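Local atomic coordinates of Eps1p (Saccharomyces cerevisiae, PDB entry 4TW5), a protein that belongs to the protein disulfide isomerase family of the yeast endoplasmic reticulum and carries a thioredoxin-fold domain with a CxxC disulfide motif. Residues L27-F32 / A112-E117; E56-K59 / I63-S66; I82-E87 / I97-E102; P86-Y91 / E108-F113. All coordinates share one frame; numbering follows the deposited sequence.

Contact 1. Residues L27-F32 / A112-E117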
loop_
_atom_site.group_PDB
_atom_site.type_symbol
_atom_site.label_atom_id
_atom_site.label_comp_id
_atom_site.label_asym_id
_atom_site.label_seq_id
_atom_site.Cartn_x
_atom_site.Cartn_y
_atom_site.Cartn_z
ATOM N N LEU A 27 -35.575 -34.348 -3.475
ATOM C CA LEU A 27 -34.805 -34.504 -2.234
ATOM C C LEU A 27 -35.610 -35.094 -1.094
ATOM O O LEU A 27 -36.808 -34.872 -0.980
ATOM C CB LEU A 27 -34.239 -33.157 -1.791
ATOM C CG LEU A 27 -33.235 -32.531 -2.753
ATOM C CD1 LEU A 27 -32.836 -31.124 -2.340
ATOM C CD2 LEU A 27 -32.015 -33.417 -2.742
ATOM N N HIS A 28 -34.949 -35.868 -0.248
ATOM C CA HIS A 28 -35.607 -36.411 0.927
ATOM C C HIS A 28 -34.787 -36.178 2.169
ATOM O O HIS A 28 -33.574 -36.380 2.170
ATOM C CB HIS A 28 -35.890 -37.890 0.735
ATOM C CG HIS A 28 -37.027 -38.144 -0.194
ATOM N ND1 HIS A 28 -36.898 -38.045 -1.562
ATOM C CD2 HIS A 28 -38.324 -38.454 0.043
ATOM C CE1 HIS A 28 -38.066 -38.291 -2.131
ATOM N NE2 HIS A 28 -38.945 -38.554 -1.178
ATOM N N ILE A 29 -35.440 -35.681 3.210
ATOM C CA ILE A 29 -34.819 -35.553 4.509
ATOM C C ILE A 29 -35.406 -36.616 5.424
ATOM O O ILE A 29 -36.563 -36.530 5.812
ATOM C CB ILE A 29 -35.030 -34.165 5.105
ATOM C CG1 ILE A 29 -34.428 -33.085 4.196
ATOM C CG2 ILE A 29 -34.409 -34.094 6.463
ATOM C CD1 ILE A 29 -34.699 -31.692 4.694
ATOM N N ILE A 30 -34.623 -37.636 5.740
ATOM C CA ILE A 30 -35.172 -38.798 6.410
ATOM C C ILE A 30 -34.723 -38.950 7.856
ATOM O O ILE A 30 -33.538 -38.829 8.182
ATOM C CB ILE A 30 -34.812 -40.084 5.662
ATOM C CG1 ILE A 30 -35.162 -39.945 4.181
ATOM C CG2 ILE A 30 -35.556 -41.282 6.264
ATOM C CD1 ILE A 30 -34.716 -41.130 3.326
ATOM N N ASP A 31 -35.696 -39.216 8.724
ATOM C CA ASP A 31 -35.418 -39.491 10.122
ATOM C C ASP A 31 -35.377 -41.001 10.379
ATOM O O ASP A 31 -36.417 -41.646 10.506
ATOM C CB ASP A 31 -36.461 -38.830 11.033
ATOM C CG ASP A 31 -36.353 -39.302 12.479
ATOM O OD1 ASP A 31 -35.251 -39.719 12.894
ATOM O OD2 ASP A 31 -37.368 -39.267 13.204
ATOM N N PHE A 32 -34.175 -41.560 10.428
ATOM C CA PHE A 32 -34.004 -42.942 10.855
ATOM C C PHE A 32 -34.101 -42.963 12.371
ATOM O O PHE A 32 -33.172 -42.565 13.072
ATOM C CB PHE A 32 -32.674 -43.517 10.351
ATOM C CG PHE A 32 -32.624 -43.653 8.857
ATOM C CD1 PHE A 32 -32.270 -42.581 8.057
ATOM C CD2 PHE A 32 -32.986 -44.843 8.249
ATOM C CE1 PHE A 32 -32.262 -42.709 6.681
ATOM C CE2 PHE A 32 -32.975 -44.976 6.878
ATOM C CZ PHE A 32 -32.611 -43.912 6.092
ATOM N N ALA A 112 -35.215 -24.584 7.910
ATOM C CA ALA A 112 -34.106 -23.781 7.393
ATOM C C ALA A 112 -33.158 -24.664 6.594
ATOM O O ALA A 112 -32.714 -24.298 5.517
ATOM C CB ALA A 112 -33.370 -23.068 8.537
ATOM N N PHE A 113 -32.874 -25.836 7.140
ATOM C CA PHE A 113 -32.050 -26.837 6.496
ATOM C C PHE A 113 -32.607 -27.310 5.170
ATOM O O PHE A 113 -31.852 -27.503 4.225
ATOM C CB PHE A 113 -31.848 -28.031 7.424
ATOM C CG PHE A 113 -31.099 -29.166 6.800
ATOM C CD1 PHE A 113 -29.777 -29.029 6.440
ATOM C CD2 PHE A 113 -31.724 -30.382 6.593
ATOM C CE1 PHE A 113 -29.094 -30.091 5.867
ATOM C CE2 PHE A 113 -31.051 -31.443 6.033
ATOM C CZ PHE A 113 -29.733 -31.303 5.668
ATOM N N ALA A 114 -33.909 -27.553 5.088
ATOM C CA ALA A 114 -34.443 -27.934 3.795
ATOM C C ALA A 114 -34.295 -26.759 2.803
ATOM O O ALA A 114 -33.793 -26.944 1.680
ATOM C CB ALA A 114 -35.891 -28.396 3.910
ATOM N N ARG A 115 -34.655 -25.549 3.224
ATOM C CA ARG A 115 -34.495 -24.387 2.344
ATOM C C ARG A 115 -33.029 -24.164 1.937
ATOM O O ARG A 115 -32.739 -23.848 0.798
ATOM C CB ARG A 115 -35.035 -23.119 2.997
ATOM C CG ARG A 115 -36.536 -23.104 3.166
ATOM C CD ARG A 115 -36.946 -21.922 3.973
ATOM N NE ARG A 115 -38.387 -21.792 4.080
ATOM C CZ ARG A 115 -38.992 -21.014 4.968
ATOM N NH1 ARG A 115 -38.264 -20.299 5.815
ATOM N NH2 ARG A 115 -40.320 -20.941 5.000
ATOM N N ARG A 116 -32.116 -24.342 2.878
ATOM C CA ARG A 116 -30.689 -24.183 2.605
ATOM C C ARG A 116 -30.242 -25.157 1.493
ATOM O O ARG A 116 -29.614 -24.764 0.522
ATOM C CB ARG A 116 -29.900 -24.395 3.909
ATOM C CG ARG A 116 -28.560 -23.704 3.967
ATOM C CD ARG A 116 -27.881 -23.877 5.334
ATOM N NE ARG A 116 -28.732 -23.371 6.391
ATOM C CZ ARG A 116 -29.241 -24.118 7.360
ATOM N NH1 ARG A 116 -28.946 -25.402 7.431
ATOM N NH2 ARG A 116 -30.037 -23.571 8.260
ATOM N N GLU A 117 -30.644 -26.413 1.626
ATOM C CA GLU A 117 -30.258 -27.462 0.713
ATOM C C GLU A 117 -30.886 -27.379 -0.664
ATOM O O GLU A 117 -30.344 -27.933 -1.616
ATOM C CB GLU A 117 -30.575 -28.823 1.334
ATOM C CG GLU A 117 -29.691 -29.101 2.559
ATOM C CD GLU A 117 -28.193 -28.922 2.288
ATOM O OE1 GLU A 117 -27.704 -29.298 1.190
ATOM O OE2 GLU A 117 -27.508 -28.374 3.177
#

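Contact 2. Residues E56-K59 / I63-S66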
loop_
_atom_site.group_PDB
_atom_site.type_symbol
_atom_site.label_atom_id
_atom_site.label_comp_id
_atom_site.label_asym_id
_atom_site.label_seq_id
_atom_site.Cartn_x
_atom_site.Cartn_y
_atom_site.Cartn_z
ATOM N N GLU A 56 -46.453 -26.794 1.967
ATOM C CA GLU A 56 -46.500 -25.974 0.753
ATOM C C GLU A 56 -45.183 -25.899 -0.025
ATOM O O GLU A 56 -45.154 -26.061 -1.246
ATOM C CB GLU A 56 -46.931 -24.540 1.090
ATOM C CG GLU A 56 -48.366 -24.386 1.556
ATOM C CD GLU A 56 -49.352 -25.178 0.708
ATOM O OE1 GLU A 56 -49.348 -25.018 -0.538
ATOM O OE2 GLU A 56 -50.135 -25.959 1.293
ATOM N N GLU A 57 -44.097 -25.663 0.701
ATOM C CA GLU A 57 -42.786 -25.461 0.109
ATOM C C GLU A 57 -42.314 -26.793 -0.436
ATOM O O GLU A 57 -41.651 -26.859 -1.477
ATOM C CB GLU A 57 -41.832 -24.889 1.154
ATOM C CG GLU A 57 -42.236 -23.460 1.537
ATOM C CD GLU A 57 -41.313 -22.797 2.546
ATOM O OE1 GLU A 57 -41.658 -21.680 2.998
ATOM O OE2 GLU A 57 -40.303 -23.415 2.955
ATOM N N SER A 58 -42.746 -27.852 0.242
ATOM C CA SER A 58 -42.448 -29.221 -0.139
ATOM C C SER A 58 -42.749 -29.469 -1.605
ATOM O O SER A 58 -41.972 -30.106 -2.309
ATOM C CB SER A 58 -43.264 -30.181 0.717
ATOM O OG SER A 58 -43.014 -31.514 0.338
ATOM N N LYS A 59 -43.868 -28.921 -2.060
ATOM C CA LYS A 59 -44.327 -29.075 -3.434
ATOM C C LYS A 59 -43.413 -28.305 -4.377
ATOM O O LYS A 59 -42.935 -28.836 -5.369
ATOM C CB LYS A 59 -45.756 -28.528 -3.595
ATOM C CG LYS A 59 -46.858 -29.278 -2.879
ATOM C CD LYS A 59 -48.041 -28.340 -2.672
ATOM C CE LYS A 59 -49.127 -28.954 -1.806
ATOM N NZ LYS A 59 -50.185 -27.937 -1.496
ATOM N N ILE A 63 -38.848 -31.170 -2.142
ATOM C CA ILE A 63 -38.183 -31.731 -0.970
ATOM C C ILE A 63 -39.214 -32.355 -0.055
ATOM O O ILE A 63 -40.214 -31.736 0.250
ATOM C CB ILE A 63 -37.405 -30.662 -0.162
ATOM C CG1 ILE A 63 -36.384 -29.941 -1.026
ATOM C CG2 ILE A 63 -36.719 -31.299 1.024
ATOM C CD1 ILE A 63 -35.813 -28.733 -0.323
ATOM N N THR A 64 -38.958 -33.577 0.394
ATOM C CA THR A 64 -39.925 -34.274 1.215
ATOM C C THR A 64 -39.316 -34.705 2.542
ATOM O O THR A 64 -38.237 -35.278 2.576
ATOM C CB THR A 64 -40.480 -35.512 0.475
ATOM O OG1 THR A 64 -41.246 -35.083 -0.643
ATOM C CG2 THR A 64 -41.387 -36.349 1.389
ATOM N N PHE A 65 -40.025 -34.478 3.641
ATOM C CA PHE A 65 -39.600 -35.069 4.899
ATOM C C PHE A 65 -40.201 -36.454 5.060
ATOM O O PHE A 65 -41.423 -36.632 4.964
ATOM C CB PHE A 65 -39.996 -34.193 6.068
ATOM C CG PHE A 65 -39.201 -32.922 6.186
ATOM C CD1 PHE A 65 -38.105 -32.852 7.031
ATOM C CD2 PHE A 65 -39.576 -31.787 5.481
ATOM C CE1 PHE A 65 -37.386 -31.674 7.162
ATOM C CE2 PHE A 65 -38.871 -30.607 5.608
ATOM C CZ PHE A 65 -37.767 -30.548 6.451
ATOM N N SER A 66 -39.336 -37.425 5.336
ATOM C CA SER A 66 -39.731 -38.822 5.486
ATOM C C SER A 66 -39.112 -39.434 6.746
ATOM O O SER A 66 -38.325 -38.795 7.439
ATOM C CB SER A 66 -39.304 -39.647 4.280
ATOM O OG SER A 66 -39.715 -39.041 3.075
#

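Contact 3. Residues I82-E87 / I97-E102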
loop_
_atom_site.group_PDB
_atom_site.type_symbol
_atom_site.label_atom_id
_atom_site.label_comp_id
_atom_site.label_asym_id
_atom_site.label_seq_id
_atom_site.Cartn_x
_atom_site.Cartn_y
_atom_site.Cartn_z
ATOM N N ILE A 82 -26.780 -46.939 9.501
ATOM C CA ILE A 82 -27.164 -46.079 10.615
ATOM C C ILE A 82 -26.280 -46.341 11.825
ATOM O O ILE A 82 -26.172 -47.477 12.280
ATOM C CB ILE A 82 -28.641 -46.303 11.008
ATOM C CG1 ILE A 82 -29.553 -46.095 9.800
ATOM C CG2 ILE A 82 -29.048 -45.399 12.169
ATOM C CD1 ILE A 82 -29.345 -44.758 9.102
ATOM N N GLU A 83 -25.653 -45.292 12.349
ATOM C CA GLU A 83 -24.788 -45.442 13.511
ATOM C C GLU A 83 -25.513 -45.063 14.794
ATOM O O GLU A 83 -25.352 -45.726 15.812
ATOM C CB GLU A 83 -23.493 -44.630 13.373
ATOM C CG GLU A 83 -22.652 -44.964 12.142
ATOM C CD GLU A 83 -21.516 -43.975 11.905
ATOM O OE1 GLU A 83 -21.686 -42.779 12.219
ATOM O OE2 GLU A 83 -20.441 -44.402 11.423
ATOM N N TYR A 84 -26.320 -44.012 14.752
ATOM C CA TYR A 84 -26.982 -43.556 15.966
ATOM C C TYR A 84 -28.479 -43.355 15.784
ATOM O O TYR A 84 -28.992 -43.398 14.668
ATOM C CB TYR A 84 -26.335 -42.250 16.447
ATOM C CG TYR A 84 -26.152 -41.196 15.369
ATOM C CD1 TYR A 84 -27.051 -40.138 15.239
ATOM C CD2 TYR A 84 -25.077 -41.253 14.487
ATOM C CE1 TYR A 84 -26.884 -39.168 14.260
ATOM C CE2 TYR A 84 -24.903 -40.292 13.503
ATOM C CZ TYR A 84 -25.805 -39.254 13.394
ATOM O OH TYR A 84 -25.620 -38.308 12.414
ATOM N N PHE A 85 -29.163 -43.131 16.898
ATOM C CA PHE A 85 -30.589 -42.842 16.931
ATOM C C PHE A 85 -30.819 -41.588 17.768
ATOM O O PHE A 85 -30.257 -41.459 18.859
ATOM C CB PHE A 85 -31.381 -44.018 17.503
ATOM C CG PHE A 85 -31.453 -45.216 16.594
ATOM C CD1 PHE A 85 -31.650 -45.059 15.230
ATOM C CD2 PHE A 85 -31.325 -46.500 17.106
ATOM C CE1 PHE A 85 -31.722 -46.165 14.392
ATOM C CE2 PHE A 85 -31.391 -47.609 16.278
ATOM C CZ PHE A 85 -31.590 -47.440 14.917
ATOM N N PRO A 86 -31.610 -40.638 17.244
ATOM C CA PRO A 86 -32.138 -40.714 15.881
ATOM C C PRO A 86 -31.117 -40.157 14.899
ATOM O O PRO A 86 -30.246 -39.382 15.303
ATOM C CB PRO A 86 -33.373 -39.829 15.941
ATOM C CG PRO A 86 -32.997 -38.783 16.939
ATOM C CD PRO A 86 -32.098 -39.443 17.951
ATOM N N GLU A 87 -31.227 -40.526 13.630
ATOM C CA GLU A 87 -30.300 -40.012 12.631
ATOM C C GLU A 87 -31.015 -39.355 11.463
ATOM O O GLU A 87 -31.752 -40.017 10.720
ATOM C CB GLU A 87 -29.399 -41.122 12.119
ATOM C CG GLU A 87 -28.410 -40.625 11.101
ATOM C CD GLU A 87 -27.257 -41.568 10.889
ATOM O OE1 GLU A 87 -27.153 -42.566 11.636
ATOM O OE2 GLU A 87 -26.459 -41.307 9.964
ATOM N N ILE A 97 -26.359 -38.106 0.765
ATOM C CA ILE A 97 -25.612 -36.885 0.539
ATOM C C ILE A 97 -24.890 -36.448 1.813
ATOM O O ILE A 97 -23.664 -36.330 1.820
ATOM C CB ILE A 97 -26.514 -35.744 0.045
ATOM C CG1 ILE A 97 -26.974 -36.018 -1.385
ATOM C CG2 ILE A 97 -25.768 -34.426 0.035
ATOM C CD1 ILE A 97 -27.898 -34.952 -1.926
ATOM N N LYS A 98 -25.643 -36.247 2.893
ATOM C CA LYS A 98 -25.075 -35.737 4.136
ATOM C C LYS A 98 -26.033 -35.923 5.306
ATOM O O LYS A 98 -27.212 -36.182 5.095
ATOM C CB LYS A 98 -24.744 -34.254 3.974
ATOM C CG LYS A 98 -25.988 -33.370 3.975
ATOM C CD LYS A 98 -25.656 -31.889 3.947
ATOM C CE LYS A 98 -25.154 -31.457 2.592
ATOM N NZ LYS A 98 -25.077 -29.969 2.550
ATOM N N SER A 99 -25.534 -35.791 6.534
ATOM C CA SER A 99 -26.394 -35.862 7.725
ATOM C C SER A 99 -26.563 -34.495 8.362
ATOM O O SER A 99 -25.676 -33.656 8.280
ATOM C CB SER A 99 -25.831 -36.843 8.763
ATOM O OG SER A 99 -25.822 -38.174 8.265
ATOM N N PHE A 100 -27.688 -34.292 9.032
ATOM C CA PHE A 100 -27.970 -33.041 9.724
ATOM C C PHE A 100 -27.820 -33.227 11.238
ATOM O O PHE A 100 -28.743 -33.670 11.924
ATOM C CB PHE A 100 -29.373 -32.554 9.357
ATOM C CG PHE A 100 -29.801 -31.296 10.066
ATOM C CD1 PHE A 100 -29.277 -30.067 9.706
ATOM C CD2 PHE A 100 -30.769 -31.335 11.055
ATOM C CE1 PHE A 100 -29.695 -28.901 10.343
ATOM C CE2 PHE A 100 -31.189 -30.176 11.689
ATOM C CZ PHE A 100 -30.654 -28.963 11.337
ATOM N N THR A 101 -26.641 -32.885 11.743
ATOM C CA THR A 101 -26.269 -33.153 13.126
ATOM C C THR A 101 -26.548 -31.976 14.037
ATOM O O THR A 101 -26.392 -32.068 15.252
ATOM C CB THR A 101 -24.794 -33.482 13.233
ATOM O OG1 THR A 101 -24.038 -32.318 12.885
ATOM C CG2 THR A 101 -24.440 -34.624 12.299
ATOM N N GLU A 102 -26.940 -30.864 13.439
ATOM C CA GLU A 102 -27.166 -29.635 14.180
ATOM C C GLU A 102 -28.169 -29.842 15.311
ATOM O O GLU A 102 -29.174 -30.528 15.138
ATOM C CB GLU A 102 -27.642 -28.549 13.218
ATOM C CG GLU A 102 -28.113 -27.270 13.863
ATOM C CD GLU A 102 -28.654 -26.297 12.836
ATOM O OE1 GLU A 102 -28.139 -26.309 11.704
ATOM O OE2 GLU A 102 -29.610 -25.545 13.148
#

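Contact 4. Residues P86-Y91 / E108-F113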
loop_
_atom_site.group_PDB
_atom_site.type_symbol
_atom_site.label_atom_id
_atom_site.label_comp_id
_atom_site.label_asym_id
_atom_site.label_seq_id
_atom_site.Cartn_x
_atom_site.Cartn_y
_atom_site.Cartn_z
ATOM N N PRO A 86 -31.610 -40.638 17.244
ATOM C CA PRO A 86 -32.138 -40.714 15.881
ATOM C C PRO A 86 -31.117 -40.157 14.899
ATOM O O PRO A 86 -30.246 -39.382 15.303
ATOM C CB PRO A 86 -33.373 -39.829 15.941
ATOM C CG PRO A 86 -32.997 -38.783 16.939
ATOM C CD PRO A 86 -32.098 -39.443 17.951
ATOM N N GLU A 87 -31.227 -40.526 13.630
ATOM C CA GLU A 87 -30.300 -40.012 12.631
ATOM C C GLU A 87 -31.015 -39.355 11.463
ATOM O O GLU A 87 -31.752 -40.017 10.720
ATOM C CB GLU A 87 -29.399 -41.122 12.119
ATOM C CG GLU A 87 -28.410 -40.625 11.101
ATOM C CD GLU A 87 -27.257 -41.568 10.889
ATOM O OE1 GLU A 87 -27.153 -42.566 11.636
ATOM O OE2 GLU A 87 -26.459 -41.307 9.964
ATOM N N ILE A 88 -30.786 -38.052 11.306
ATOM C CA ILE A 88 -31.423 -37.280 10.246
ATOM C C ILE A 88 -30.525 -37.100 9.016
ATOM O O ILE A 88 -29.431 -36.552 9.118
ATOM C CB ILE A 88 -31.835 -35.912 10.762
ATOM C CG1 ILE A 88 -32.569 -36.063 12.092
ATOM C CG2 ILE A 88 -32.692 -35.182 9.721
ATOM C CD1 ILE A 88 -32.938 -34.755 12.714
ATOM N N ARG A 89 -31.003 -37.535 7.852
ATOM C CA ARG A 89 -30.176 -37.591 6.641
ATOM C C ARG A 89 -30.826 -36.982 5.390
ATOM O O ARG A 89 -32.058 -36.972 5.258
ATOM C CB ARG A 89 -29.817 -39.038 6.327
ATOM C CG ARG A 89 -28.980 -39.762 7.359
ATOM C CD ARG A 89 -28.578 -41.104 6.803
ATOM N NE ARG A 89 -27.643 -41.812 7.661
ATOM C CZ ARG A 89 -26.922 -42.856 7.265
ATOM N NH1 ARG A 89 -27.043 -43.315 6.032
ATOM N NH2 ARG A 89 -26.091 -43.447 8.106
ATOM N N LEU A 90 -29.986 -36.468 4.487
ATOM C CA LEU A 90 -30.415 -35.985 3.180
ATOM C C LEU A 90 -30.030 -36.947 2.048
ATOM O O LEU A 90 -28.867 -37.330 1.895
ATOM C CB LEU A 90 -29.836 -34.602 2.887
ATOM C CG LEU A 90 -30.293 -33.947 1.566
ATOM C CD1 LEU A 90 -31.805 -33.588 1.592
ATOM C CD2 LEU A 90 -29.470 -32.717 1.273
ATOM N N TYR A 91 -31.013 -37.329 1.248
ATOM C CA TYR A 91 -30.785 -38.180 0.093
ATOM C C TYR A 91 -31.216 -37.476 -1.178
ATOM O O TYR A 91 -32.059 -36.578 -1.142
ATOM C CB TYR A 91 -31.543 -39.492 0.237
ATOM C CG TYR A 91 -30.926 -40.464 1.218
ATOM C CD1 TYR A 91 -31.029 -40.257 2.589
ATOM C CD2 TYR A 91 -30.278 -41.612 0.778
ATOM C CE1 TYR A 91 -30.476 -41.151 3.495
ATOM C CE2 TYR A 91 -29.723 -42.514 1.680
ATOM C CZ TYR A 91 -29.834 -42.272 3.035
ATOM O OH TYR A 91 -29.306 -43.149 3.940
ATOM N N GLU A 108 -37.998 -24.837 13.260
ATOM C CA GLU A 108 -37.243 -23.776 12.623
ATOM C C GLU A 108 -35.960 -24.336 11.972
ATOM O O GLU A 108 -35.670 -24.051 10.804
ATOM C CB GLU A 108 -36.877 -22.695 13.645
ATOM C CG GLU A 108 -38.026 -21.818 14.122
ATOM C CD GLU A 108 -38.992 -22.555 15.051
ATOM O OE1 GLU A 108 -38.556 -23.521 15.711
ATOM O OE2 GLU A 108 -40.183 -22.169 15.120
ATOM N N SER A 109 -35.216 -25.153 12.718
ATOM C CA SER A 109 -33.930 -25.639 12.218
ATOM C C SER A 109 -34.072 -26.614 11.044
ATOM O O SER A 109 -33.253 -26.617 10.142
ATOM C CB SER A 109 -33.128 -26.303 13.323
ATOM O OG SER A 109 -33.661 -27.566 13.646
ATOM N N LEU A 110 -35.107 -27.444 11.066
ATOM C CA LEU A 110 -35.320 -28.408 10.003
ATOM C C LEU A 110 -35.809 -27.695 8.755
ATOM O O LEU A 110 -35.324 -27.957 7.666
ATOM C CB LEU A 110 -36.322 -29.480 10.434
ATOM C CG LEU A 110 -35.767 -30.472 11.457
ATOM C CD1 LEU A 110 -36.825 -31.491 11.875
ATOM C CD2 LEU A 110 -34.543 -31.168 10.862
ATOM N N ILE A 111 -36.752 -26.771 8.916
ATOM C CA ILE A 111 -37.213 -25.989 7.777
ATOM C C ILE A 111 -36.052 -25.238 7.110
ATOM O O ILE A 111 -35.927 -25.266 5.888
ATOM C CB ILE A 111 -38.306 -24.988 8.167
ATOM C CG1 ILE A 111 -39.535 -25.725 8.694
ATOM C CG2 ILE A 111 -38.732 -24.131 6.971
ATOM C CD1 ILE A 111 -40.041 -26.813 7.796
ATOM N N ALA A 112 -35.215 -24.584 7.910
ATOM C CA ALA A 112 -34.106 -23.781 7.393
ATOM C C ALA A 112 -33.158 -24.664 6.594
ATOM O O ALA A 112 -32.714 -24.298 5.517
ATOM C CB ALA A 112 -33.370 -23.068 8.537
ATOM N N PHE A 113 -32.874 -25.836 7.140
ATOM C CA PHE A 113 -32.050 -26.837 6.496
ATOM C C PHE A 113 -32.607 -27.310 5.170
ATOM O O PHE A 113 -31.852 -27.503 4.225
ATOM C CB PHE A 113 -31.848 -28.031 7.424
ATOM C CG PHE A 113 -31.099 -29.166 6.800
ATOM C CD1 PHE A 113 -29.777 -29.029 6.440
ATOM C CD2 PHE A 113 -31.724 -30.382 6.593
ATOM C CE1 PHE A 113 -29.094 -30.091 5.867
ATOM C CE2 PHE A 113 -31.051 -31.443 6.033
ATOM C CZ PHE A 113 -29.733 -31.303 5.668
#

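Contact 1. Residues L27-F32 / A112-E117
Ile29 drives its CD1 methyl into the corner between Phe113 and Ala114, and with this wedge the sheet of the thioredoxin fold meets the helix packed on one of its faces. Strand 27-32 and helix 112-117 run roughly antiparallel (150°), with their axes 10.3 Å apart. Ile29 contributes the most buried surface. Its CG1 stands anti to the carbonyl carbon (chi1 -60°) and the chain beyond is extended, which carries CD1 out to the helix, 3.6 Å from Ala114 CB. The same methyl lies 3.8 Å from Phe113 CD2, approaching the ring obliquely while the two side chains pass alongside each other, pointing opposite ways. Glu117 CG, from the same helix, lies over one face of that ring, offset toward the rim. Glu117 turns its carboxylate away from the strand, where OE2 forms a salt bridge with Lys98. Ile29 also touches Phe65, Ile88 and Leu90, side chains of the neighbouring strands. Toward the start of the strand the packing is looser: Leu27 CD1 lies 4.1 Å from the backbone oxygen Glu117 O.

Contact 2. Residues E56-K59 / I63-S66
Ser58 meets Ile63 through both its backbone and its hydroxyl, at the point where helix 55-61 gives way to the edge strand 63-69. Along the helix, the Glu56 carboxylate forms a salt bridge with Lys59 one turn further on, with 3.2 Å between Lys59 NZ and Glu56 OE1; the ammonium comes from the syn side but is tilted out of the carboxylate plane. At the next residue, Glu57 OE1 is bound in a salt bridge to Arg115 of helix 107-118, tying the short helix to the one packed on the sheet.

Ser58 then carries the contact. The serine's OG points away from its own backbone N (chi1 178°), which brings the hydroxyl to the strand, where it donates to the carbonyl of Ile63, with 2.8 Å between Ser58 OG and Ile63 O. The donor makes an angle of 150° with the C=O bond and is tilted 25° from the carbonyl plane. In the thioredoxin fold this region is a helix-to-strand connection that leads into the sheet, and here the chain turns back so tightly that Ile63 N also forms a weak bond to Ser58 O, at 3.3 Å. The oxygen Ile63 O is approached by a second hydrogen of the same serine, with Ser58 CA only 3.4 Å away. Thr64 lies at the border, its OG1 4.1 Å from Ser58 OG, too far for a bond.

Contact 3. Residues I82-E87 / I97-E102
The loop that leads into strand 87-92 through a cis-proline, a hallmark of the thioredoxin fold, meets Ser99 and Thr101 where Tyr84 reaches over to them. The contact is made by the phenol oxygen: Tyr84 OH lies 3.9 Å from Ser99 CB and equally far from Thr101 CG2, a loose touch without a hydrogen bond. Tyr84 holds its CG between the backbone N and the carbonyl carbon (chi1 48°), and the Tyr84 and Thr101 side chains cross at about a right angle. Under one face of the ring lies Glu87 OE1, offset toward the rim. The peptide bond between Phe85 and Pro86 is cis, and Pro86 touches Cys40 of the Cys37-Cys40 disulfide, so this loop borders the CxxC motif. Glu87 helps to hold the loop's shape: its OE1 accepts the N-H of Glu83 on its syn lone pair, with 3.2 Å between Glu83 N and Glu87 OE1. The other oxygen, Glu87 OE2, stands 3.6 Å from Ser99 OG, longer than a hydrogen bond; its strong partner is Arg89, while Ser99 OG is bonded to Tyr96 OH. Before Ser99 the strand carries a classic beta bulge, with Ile97 and Lys98 both facing Leu90.

Contact 4. Residues P86-Y91 / E108-F113
Ile88 and Leu90 point from strand 87-91 toward Leu110 and Phe113, joining the central sheet of the thioredoxin fold to the helix that follows it in the chain. Ile88 sets its CG1 beside the backbone N (chi1 -48°) and continues extended, so that Ile88 CD1 arrives 4.3 Å from Leu110 CD2. Leu110 leaves the helix at a slant; its CD1 continues the extended chain, and the other branch, CD2, is the one that meets Ile88. Trp47 of helix 44-53 touches both residues. About one helical turn after Leu110, Phe113 holds its ring away from its own backbone N (chi1 175°) and reaches in with the far end of the ring. Leu90 receives it with a methylene, not a methyl, and CB comes to the ring obliquely. On the other side of the strand Arg89 points away from the helix. Its NE and NH2 both grip the single oxygen Glu87 OE2, with 2.6 Å from Arg89 NE; that oxygen lies close to the guanidinium plane, while both nitrogens reach it from one face of the carboxylate. Arg89 NH1 turns to Tyr91 OH. In the apolar layer, Leu90 CB lies 4.3 Å from Phe113 CZ.

All four contacts belong to the thioredoxin-fold domain and share one sheet, ordered 63-69, 27-33, 87-92, 95-99. Contacts 1 and 4 use the same helix, 107-118, with centres about 4 Å apart and Phe113 in common; between their strands Ile30 N lies 2.7 Å from Arg89 O. Contact 2 sits at one edge of the sheet, joined to contact 1 where Leu27 O lies 2.9 Å from Thr64 N, a probable hydrogen bond. Contact 3 lies at the other edge, its centre about 19 Å from that of contact 2, and meets contact 4 through Phe100 CD1, 3.5 Å from Phe113 CD1. Of the four, contact 3 includes the loop beside the CxxC disulfide.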